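Local atomic coordinates of succinic semialdehyde dehydrogenase (Streptococcus pyogenes MGAS1882, PDB entry 4YWU), a protein that probably catalyses the NAD(P)+-dependent oxidation of succinate semialdehyde to succinate, as a dimeric member of the aldehyde dehydrogenase family. Residues A[72-77]-A[129-134]; A[118-123]-A[446-451]; A[227-232]-A[386-391]. All coordinates share one frame; numbering follows the deposited sequence.

Contact 1: A[72-77]-A[129-134]; sequences KDMGKL and EPWNFP. With SSN (4-oxobutanoic acid), chain C.
The substrate pocket of this aldehyde dehydrogenase is backed by M74 and K76, which reach from the C-terminal part of helix 63-74 and the loop after it to the turn W131-P134. The ammonium of K76 donates to the carbonyl of N132, NZ to O 3.1 Å, with a C=O...N angle of 144° and tilted from the carbonyl plane. Its chain, bent at chi3, also brings NZ to 3.4 Å from CD1 of F133, obliquely to that ring. The stronger partner of K76 is E84, a salt bridge from helix 78-102, while N258 ND2 gives N132 O a second donor.

M74 packs against W131 and P134: its CG, between the backbone N and the carbonyl carbon (chi1 43°), lies 3.4 Å from W131 O and 3.7 Å from P134 CG, and bends at chi2 and chi3 bring CE to the indole edge, 4.2 Å from W131 CE3. The turn carries the family sequence PWNFP, and N132 matches the asparagine that contributes to the oxyanion hole in relatives. Here N132 ND2 makes a weak hydrogen bond of 2.6 Å to O2 of the bound 4-oxobutanoic acid, at its carboxylate end; C263 N bonds to the same ligand. Q137 NE2 holds N132 OD1, a second-shell restraint on the rotation of the amide. Ligand O2 also lies in plane at the edge of the F133 ring, 3.7 Å from CE2.

Contact 2: A[118-123]-A[446-451]; sequences LKQSTG and FVNEHL
Strands 118-120 and 448-451 run antiparallel, their short axes 4.8 Å apart at closest approach and 144° between directions. Together they belong to the three-stranded sheet that aldehyde dehydrogenases use for oligomerisation. L118 with H450 and Q120 with N448 form hydrogen-bonded pairs, with K119 and E449 as the non-hydrogen-bonded pair between them. The four backbone bonds include L118 N to H450 O at 2.9 Å and N448 N to Q120 O at 2.8 Å.

L118, Q120, N448 and H450 share one face of the sheet. There the extended side chain of Q120 carries OE1 to 3.0 Å from H450 ND1, in the plane of the imidazole but with the nitrogen standing above the plane of the amide carbonyl; amide and ring are turned 57° apart. The polar ends then reach into the second subunit: Q120 NE2 donates to A405 O, N448 ND2 bonds to T409 O, and H450 NE2 pairs with S412 OG, all of that subunit. L451 continues the sheet across the interface by pairing with a strand there.

V447 CG1 lies 3.8 Å from K119 CA. T122 CG2 rests 3.5 Å from N448 CB, and a water bridges S121 O to N448 ND2. T122 OG1 sits between the backbone N and the carbonyl carbon (chi1 50°) and donates to F446 O over 2.8 Å, from above that carbonyl's plane.

Contact 3: A[227-232]-A[386-391]; sequences TLELGG and YGLGGT. With SSN (4-oxobutanoic acid), chain C.
Van der Waals contact carries this junction, led by Y386 and L388 against the glycine pair G231-G232. The Y386 ring lies with G232 C over one face, and its CD1 comes obliquely within 3.5 Å of G231 O. Y386 CB is 4.0 Å from G232 CA. L388 CB approaches the same CA to 4.2 Å, a closeness that depends on the absence of a side chain at G232.

The methyl branches of L388 reach the loop beside the bound 4-oxobutanoic acid. With its CG anti to the backbone N (chi1 -170°), the leucine sends CD2 to 4.2 Å from L230 O, and CD1 to 4.3 Å from E229 OE2. Segment 227-232 runs out of strand 225-229 of the probable cofactor-binding sheet and holds the family's LELGG sequence; 386-391 leads into strand 391-393 of the seven-stranded sheet. In relatives the glutamate of this motif acts as a general base, and E229 occupies its place.

Polar links run through neighbours, since no hydrogen bond joins the two segments directly. S432 OG bonds to both G231 O and G387 N, while D234 OD1 takes the N-H of G389.

E229 CB lies 3.5 Å from O4, the aldehyde oxygen of the ligand, and the bend at chi2 (-75°) turns the carboxylate to put OE2 3.4 Å from that oxygen; L388 CD2 is 4.2 Å from it.

From the N terminus, 72-77 opens contact 1 and 118-123 opens contact 2 before 129-134 returns to close contact 1, so these two loops cross. Contact 3 opens at 227-232 and closes at 386-391, wholly inside the long loop that 446-451 finally closes in contact 2. Contacts 1 and 3 follow one another in series and approach the bound ligand from different parts of the chain, their centres about 19 Å apart. Contacts 2 and 3 touch through F446 CZ and T227 CG2, at 4.1 Å, joining the approach to strand 448-455 with the cofactor-binding sheet. Contact 3 carries on to the sheet that includes strand 391-393.

Contact 1: A[72-77]-A[129-134]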
loop_
_atom_site.group_PDB
_atom_site.type_symbol
_atom_site.label_atom_id
_atom_site.label_comp_id
_atom_site.label_asym_id
_atom_site.label_seq_id
_atom_site.Cartn_x
_atom_site.Cartn_y
_atom_site.Cartn_z
ATOM N N LYS A 72 7.929 -20.701 26.945
ATOM C CA LYS A 72 9.030 -21.623 26.713
ATOM C C LYS A 72 9.749 -21.307 25.403
ATOM O O LYS A 72 10.930 -21.627 25.234
ATOM C CB LYS A 72 8.513 -23.059 26.681
ATOM C CG LYS A 72 7.973 -23.540 28.007
ATOM C CD LYS A 72 9.063 -23.591 29.066
ATOM C CE LYS A 72 8.503 -24.042 30.413
ATOM N NZ LYS A 72 7.825 -25.362 30.303
ATOM N N ASP A 73 9.031 -20.683 24.474
ATOM C CA ASP A 73 9.610 -20.335 23.187
ATOM C C ASP A 73 10.498 -19.106 23.293
ATOM O O ASP A 73 11.697 -19.188 23.030
ATOM C CB ASP A 73 8.503 -20.111 22.145
ATOM C CG ASP A 73 8.377 -21.274 21.153
ATOM O OD1 ASP A 73 8.940 -22.361 21.413
ATOM O OD2 ASP A 73 7.702 -21.101 20.111
ATOM N N MET A 74 9.925 -17.970 23.686
ATOM C CA MET A 74 10.715 -16.745 23.788
ATOM C C MET A 74 10.871 -16.175 25.197
ATOM O O MET A 74 11.304 -15.034 25.372
ATOM C CB MET A 74 10.176 -15.679 22.817
ATOM C CG MET A 74 8.663 -15.538 22.754
ATOM S SD MET A 74 7.940 -14.697 24.175
ATOM C CE MET A 74 8.433 -12.978 23.841
ATOM N N GLY A 75 10.517 -16.985 26.192
ATOM C CA GLY A 75 10.668 -16.612 27.592
ATOM C C GLY A 75 9.865 -15.522 28.287
ATOM O O GLY A 75 10.282 -15.064 29.354
ATOM N N LYS A 76 8.723 -15.109 27.742
ATOM C CA LYS A 76 7.954 -14.053 28.399
ATOM C C LYS A 76 7.199 -14.550 29.624
ATOM O O LYS A 76 6.972 -15.749 29.791
ATOM C CB LYS A 76 6.963 -13.406 27.433
ATOM C CG LYS A 76 5.657 -14.178 27.213
ATOM C CD LYS A 76 4.653 -13.322 26.439
ATOM C CE LYS A 76 5.297 -12.731 25.186
ATOM N NZ LYS A 76 4.430 -11.766 24.474
ATOM N N LEU A 77 6.816 -13.618 30.487
ATOM C CA LEU A 77 6.081 -13.980 31.685
ATOM C C LEU A 77 4.835 -14.712 31.252
ATOM O O LEU A 77 4.156 -14.301 30.315
ATOM C CB LEU A 77 5.687 -12.741 32.484
ATOM C CG LEU A 77 6.826 -11.878 33.029
ATOM C CD1 LEU A 77 6.243 -10.728 33.844
ATOM C CD2 LEU A 77 7.755 -12.734 33.881
ATOM N N GLU A 129 6.259 -12.868 10.535
ATOM C CA GLU A 129 6.029 -12.334 11.864
ATOM C C GLU A 129 7.198 -12.497 12.828
ATOM O O GLU A 129 7.991 -13.431 12.706
ATOM C CB GLU A 129 4.758 -12.968 12.439
ATOM C CG GLU A 129 3.509 -12.738 11.577
ATOM C CD GLU A 129 3.341 -11.268 11.169
ATOM O OE1 GLU A 129 3.543 -10.386 12.030
ATOM O OE2 GLU A 129 2.998 -10.982 9.997
ATOM N N PRO A 130 7.328 -11.571 13.795
ATOM C CA PRO A 130 8.396 -11.581 14.799
ATOM C C PRO A 130 8.094 -12.422 16.041
ATOM O O PRO A 130 7.001 -12.959 16.196
ATOM C CB PRO A 130 8.548 -10.109 15.130
ATOM C CG PRO A 130 7.124 -9.662 15.124
ATOM C CD PRO A 130 6.578 -10.305 13.858
ATOM N N TRP A 131 9.066 -12.501 16.940
ATOM C CA TRP A 131 8.916 -13.294 18.150
ATOM C C TRP A 131 8.383 -12.592 19.395
ATOM O O TRP A 131 7.914 -13.260 20.312
ATOM C CB TRP A 131 10.254 -13.951 18.503
ATOM C CG TRP A 131 11.389 -12.973 18.545
ATOM C CD1 TRP A 131 12.300 -12.728 17.556
ATOM C CD2 TRP A 131 11.693 -12.062 19.605
ATOM N NE1 TRP A 131 13.149 -11.719 17.933
ATOM C CE2 TRP A 131 12.800 -11.290 19.185
ATOM C CE3 TRP A 131 11.137 -11.820 20.868
ATOM C CZ2 TRP A 131 13.364 -10.288 19.986
ATOM C CZ3 TRP A 131 11.697 -10.822 21.666
ATOM C CH2 TRP A 131 12.799 -10.069 21.220
ATOM N N ASN A 132 8.436 -11.267 19.451
ATOM C CA ASN A 132 7.975 -10.587 20.659
ATOM C C ASN A 132 6.505 -10.831 21.045
ATOM O O ASN A 132 6.123 -10.632 22.197
ATOM C CB ASN A 132 8.285 -9.086 20.572
ATOM C CG ASN A 132 7.435 -8.364 19.553
ATOM O OD1 ASN A 132 7.206 -8.858 18.446
ATOM N ND2 ASN A 132 6.975 -7.173 19.915
ATOM N N PHE A 133 5.693 -11.271 20.090
ATOM C CA PHE A 133 4.280 -11.575 20.330
ATOM C C PHE A 133 3.899 -12.693 19.373
ATOM O O PHE A 133 3.149 -12.494 18.420
ATOM C CB PHE A 133 3.403 -10.348 20.082
ATOM C CG PHE A 133 3.486 -9.322 21.169
ATOM C CD1 PHE A 133 2.925 -9.567 22.414
ATOM C CD2 PHE A 133 4.139 -8.110 20.955
ATOM C CE1 PHE A 133 3.009 -8.622 23.437
ATOM C CE2 PHE A 133 4.232 -7.156 21.969
ATOM C CZ PHE A 133 3.666 -7.412 23.212
ATOM N N PRO A 134 4.410 -13.900 19.635
ATOM C CA PRO A 134 4.182 -15.108 18.838
ATOM C C PRO A 134 2.778 -15.268 18.267
ATOM O O PRO A 134 2.614 -15.443 17.060
ATOM C CB PRO A 134 4.545 -16.226 19.806
ATOM C CG PRO A 134 5.641 -15.604 20.613
ATOM C CD PRO A 134 5.087 -14.233 20.902
HETATM C C1 SSN C . 4.699 -4.579 19.026
HETATM O O1 SSN C . 3.996 -3.735 19.660
HETATM C C2 SSN C . 4.212 -5.226 17.739
HETATM O O2 SSN C . 5.827 -4.895 19.462
HETATM C C3 SSN C . 5.126 -4.899 16.564
HETATM C C4 SSN C . 4.307 -4.162 15.509
HETATM O O4 SSN C . 4.753 -3.231 14.844
#

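Contact 2: A[118-123]-A[446-451]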
loop_
_atom_site.group_PDB
_atom_site.type_symbol
_atom_site.label_atom_id
_atom_site.label_comp_id
_atom_site.label_asym_id
_atom_site.label_seq_id
_atom_site.Cartn_x
_atom_site.Cartn_y
_atom_site.Cartn_z
ATOM N N LEU A 118 -16.957 -3.730 -5.096
ATOM C CA LEU A 118 -16.963 -4.950 -4.303
ATOM C C LEU A 118 -15.628 -5.127 -3.591
ATOM O O LEU A 118 -14.582 -4.689 -4.075
ATOM C CB LEU A 118 -17.205 -6.149 -5.215
ATOM C CG LEU A 118 -18.433 -6.021 -6.114
ATOM C CD1 LEU A 118 -18.487 -7.179 -7.118
ATOM C CD2 LEU A 118 -19.675 -5.996 -5.238
ATOM N N LYS A 119 -15.677 -5.759 -2.428
ATOM C CA LYS A 119 -14.478 -6.023 -1.657
ATOM C C LYS A 119 -14.212 -7.506 -1.852
ATOM O O LYS A 119 -14.888 -8.351 -1.263
ATOM C CB LYS A 119 -14.721 -5.675 -0.186
ATOM C CG LYS A 119 -14.953 -4.191 0.009
ATOM C CD LYS A 119 -15.279 -3.806 1.438
ATOM C CE LYS A 119 -15.410 -2.283 1.547
ATOM N NZ LYS A 119 -15.816 -1.831 2.906
ATOM N N GLN A 120 -13.236 -7.823 -2.694
ATOM C CA GLN A 120 -12.935 -9.214 -2.987
ATOM C C GLN A 120 -11.561 -9.696 -2.553
ATOM O O GLN A 120 -10.640 -8.909 -2.350
ATOM C CB GLN A 120 -13.106 -9.463 -4.488
ATOM C CG GLN A 120 -14.495 -9.131 -4.997
ATOM C CD GLN A 120 -14.620 -9.259 -6.496
ATOM O OE1 GLN A 120 -13.760 -8.797 -7.248
ATOM N NE2 GLN A 120 -15.704 -9.875 -6.945
ATOM N N SER A 121 -11.444 -11.012 -2.414
ATOM C CA SER A 121 -10.189 -11.654 -2.044
ATOM C C SER A 121 -9.226 -11.486 -3.213
ATOM O O SER A 121 -9.656 -11.255 -4.336
ATOM C CB SER A 121 -10.443 -13.137 -1.789
ATOM O OG SER A 121 -11.235 -13.681 -2.835
ATOM N N THR A 122 -7.927 -11.606 -2.965
ATOM C CA THR A 122 -6.950 -11.442 -4.045
ATOM C C THR A 122 -6.026 -12.633 -4.297
ATOM O O THR A 122 -5.562 -12.821 -5.415
ATOM C CB THR A 122 -6.086 -10.165 -3.832
ATOM O OG1 THR A 122 -5.556 -10.148 -2.500
ATOM C CG2 THR A 122 -6.930 -8.912 -4.051
ATOM N N GLY A 123 -5.757 -13.432 -3.270
ATOM C CA GLY A 123 -4.895 -14.587 -3.450
ATOM C C GLY A 123 -4.226 -15.059 -2.170
ATOM O O GLY A 123 -4.752 -14.870 -1.071
ATOM N N PHE A 446 -5.263 -6.245 1.696
ATOM C CA PHE A 446 -5.061 -7.097 0.535
ATOM C C PHE A 446 -6.401 -7.449 -0.086
ATOM O O PHE A 446 -6.648 -8.582 -0.510
ATOM C CB PHE A 446 -4.289 -8.350 0.951
ATOM C CG PHE A 446 -2.913 -8.048 1.468
ATOM C CD1 PHE A 446 -1.891 -7.681 0.589
ATOM C CD2 PHE A 446 -2.653 -8.048 2.835
ATOM C CE1 PHE A 446 -0.630 -7.314 1.065
ATOM C CE2 PHE A 446 -1.402 -7.685 3.324
ATOM C CZ PHE A 446 -0.383 -7.314 2.434
ATOM N N VAL A 447 -7.261 -6.444 -0.137
ATOM C CA VAL A 447 -8.587 -6.581 -0.694
ATOM C C VAL A 447 -8.597 -5.930 -2.067
ATOM O O VAL A 447 -7.820 -5.009 -2.342
ATOM C CB VAL A 447 -9.622 -5.908 0.222
ATOM C CG1 VAL A 447 -10.892 -5.601 -0.537
ATOM C CG2 VAL A 447 -9.929 -6.818 1.379
ATOM N N ASN A 448 -9.467 -6.426 -2.936
ATOM C CA ASN A 448 -9.582 -5.890 -4.277
ATOM C C ASN A 448 -10.829 -5.029 -4.357
ATOM O O ASN A 448 -11.940 -5.544 -4.257
ATOM C CB ASN A 448 -9.668 -7.035 -5.291
ATOM C CG ASN A 448 -10.033 -6.557 -6.689
ATOM O OD1 ASN A 448 -9.893 -5.374 -7.011
ATOM N ND2 ASN A 448 -10.488 -7.480 -7.532
ATOM N N GLU A 449 -10.658 -3.719 -4.494
ATOM C CA GLU A 449 -11.820 -2.847 -4.618
ATOM C C GLU A 449 -12.197 -2.911 -6.088
ATOM O O GLU A 449 -11.608 -2.218 -6.924
ATOM C CB GLU A 449 -11.494 -1.406 -4.232
ATOM C CG GLU A 449 -11.128 -1.182 -2.771
ATOM C CD GLU A 449 -9.717 -1.649 -2.430
ATOM O OE1 GLU A 449 -8.810 -1.540 -3.295
ATOM O OE2 GLU A 449 -9.511 -2.108 -1.282
ATOM N N HIS A 450 -13.170 -3.766 -6.389
ATOM C CA HIS A 450 -13.639 -3.978 -7.748
ATOM C C HIS A 450 -14.791 -3.050 -8.118
ATOM O O HIS A 450 -15.933 -3.292 -7.756
ATOM C CB HIS A 450 -14.065 -5.437 -7.902
ATOM C CG HIS A 450 -14.344 -5.845 -9.314
ATOM N ND1 HIS A 450 -14.516 -7.161 -9.684
ATOM C CD2 HIS A 450 -14.479 -5.113 -10.446
ATOM C CE1 HIS A 450 -14.742 -7.223 -10.984
ATOM N NE2 HIS A 450 -14.726 -5.995 -11.472
ATOM N N LEU A 451 -14.476 -1.987 -8.847
ATOM C CA LEU A 451 -15.469 -1.015 -9.268
ATOM C C LEU A 451 -16.417 -1.581 -10.313
ATOM O O LEU A 451 -15.994 -2.251 -11.253
ATOM C CB LEU A 451 -14.777 0.216 -9.854
ATOM C CG LEU A 451 -15.683 1.244 -10.544
ATOM C CD1 LEU A 451 -16.433 2.070 -9.502
ATOM C CD2 LEU A 451 -14.844 2.154 -11.412
HETATM O O HOH W 1 -9.902 -10.458 -7.058
#

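Contact 3: A[227-232]-A[386-391]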
loop_
_atom_site.group_PDB
_atom_site.type_symbol
_atom_site.label_atom_id
_atom_site.label_comp_id
_atom_site.label_asym_id
_atom_site.label_seq_id
_atom_site.Cartn_x
_atom_site.Cartn_y
_atom_site.Cartn_z
ATOM N N THR A 227 2.962 -4.343 3.247
ATOM C CA THR A 227 2.647 -3.495 4.383
ATOM C C THR A 227 3.722 -3.873 5.380
ATOM O O THR A 227 3.957 -5.053 5.629
ATOM C CB THR A 227 1.246 -3.780 4.980
ATOM O OG1 THR A 227 1.186 -5.122 5.476
ATOM C CG2 THR A 227 0.174 -3.581 3.923
ATOM N N LEU A 228 4.394 -2.872 5.926
ATOM C CA LEU A 228 5.462 -3.121 6.872
ATOM C C LEU A 228 5.190 -2.562 8.243
ATOM O O LEU A 228 4.718 -1.437 8.387
ATOM C CB LEU A 228 6.769 -2.522 6.360
ATOM C CG LEU A 228 7.229 -2.981 4.982
ATOM C CD1 LEU A 228 8.641 -2.475 4.731
ATOM C CD2 LEU A 228 7.172 -4.496 4.910
ATOM N N GLU A 229 5.489 -3.369 9.250
ATOM C CA GLU A 229 5.343 -2.968 10.642
ATOM C C GLU A 229 6.744 -3.157 11.206
ATOM O O GLU A 229 7.114 -4.260 11.612
ATOM C CB GLU A 229 4.356 -3.882 11.377
ATOM C CG GLU A 229 2.901 -3.727 10.951
ATOM C CD GLU A 229 2.258 -2.460 11.496
ATOM O OE1 GLU A 229 1.175 -2.068 11.004
ATOM O OE2 GLU A 229 2.830 -1.859 12.428
ATOM N N LEU A 230 7.535 -2.090 11.203
ATOM C CA LEU A 230 8.897 -2.171 11.713
ATOM C C LEU A 230 9.005 -1.639 13.145
ATOM O O LEU A 230 7.993 -1.442 13.816
ATOM C CB LEU A 230 9.842 -1.427 10.767
ATOM C CG LEU A 230 9.670 -1.877 9.307
ATOM C CD1 LEU A 230 10.622 -1.127 8.407
ATOM C CD2 LEU A 230 9.909 -3.369 9.195
ATOM N N GLY A 231 10.223 -1.412 13.619
ATOM C CA GLY A 231 10.390 -0.946 14.986
ATOM C C GLY A 231 9.916 0.461 15.320
ATOM O O GLY A 231 9.359 1.172 14.487
ATOM N N GLY A 232 10.143 0.858 16.564
ATOM C CA GLY A 232 9.753 2.180 17.003
ATOM C C GLY A 232 10.660 2.667 18.117
ATOM O O GLY A 232 11.476 1.911 18.644
ATOM N N TYR A 386 12.071 7.059 13.546
ATOM C CA TYR A 386 10.917 6.200 13.777
ATOM C C TYR A 386 9.660 7.031 14.008
ATOM O O TYR A 386 9.742 8.221 14.323
ATOM C CB TYR A 386 11.171 5.319 14.997
ATOM C CG TYR A 386 12.285 4.329 14.796
ATOM C CD1 TYR A 386 12.126 3.242 13.937
ATOM C CD2 TYR A 386 13.496 4.466 15.473
ATOM C CE1 TYR A 386 13.143 2.311 13.760
ATOM C CE2 TYR A 386 14.527 3.537 15.301
ATOM C CZ TYR A 386 14.337 2.462 14.444
ATOM O OH TYR A 386 15.327 1.522 14.288
ATOM N N GLY A 387 8.499 6.403 13.858
ATOM C CA GLY A 387 7.248 7.115 14.067
ATOM C C GLY A 387 6.115 6.123 14.187
ATOM O O GLY A 387 5.184 6.118 13.377
ATOM N N LEU A 388 6.193 5.268 15.200
ATOM C CA LEU A 388 5.171 4.256 15.398
ATOM C C LEU A 388 4.089 4.721 16.348
ATOM O O LEU A 388 2.993 5.073 15.921
ATOM C CB LEU A 388 5.794 2.964 15.926
ATOM C CG LEU A 388 4.817 1.786 15.932
ATOM C CD1 LEU A 388 4.319 1.543 14.500
ATOM C CD2 LEU A 388 5.497 0.544 16.488
ATOM N N GLY A 389 4.398 4.719 17.638
ATOM C CA GLY A 389 3.420 5.146 18.618
ATOM C C GLY A 389 3.921 6.328 19.417
ATOM O O GLY A 389 4.652 7.176 18.904
ATOM N N GLY A 390 3.539 6.377 20.682
ATOM C CA GLY A 390 3.951 7.470 21.536
ATOM C C GLY A 390 2.850 7.770 22.538
ATOM O O GLY A 390 1.694 7.383 22.333
ATOM N N THR A 391 3.206 8.455 23.618
ATOM C CA THR A 391 2.251 8.800 24.656
ATOM C C THR A 391 2.343 10.269 25.010
ATOM O O THR A 391 3.429 10.841 25.016
ATOM C CB THR A 391 2.524 7.996 25.949
ATOM O OG1 THR A 391 2.207 6.617 25.738
ATOM C CG2 THR A 391 1.696 8.541 27.109
HETATM C C1 SSN C . 4.699 -4.579 19.026
HETATM O O1 SSN C . 3.996 -3.735 19.660
HETATM C C2 SSN C . 4.212 -5.226 17.739
HETATM O O2 SSN C . 5.827 -4.895 19.462
HETATM C C3 SSN C . 5.126 -4.899 16.564
HETATM C C4 SSN C . 4.307 -4.162 15.509
HETATM O O4 SSN C . 4.753 -3.231 14.844
#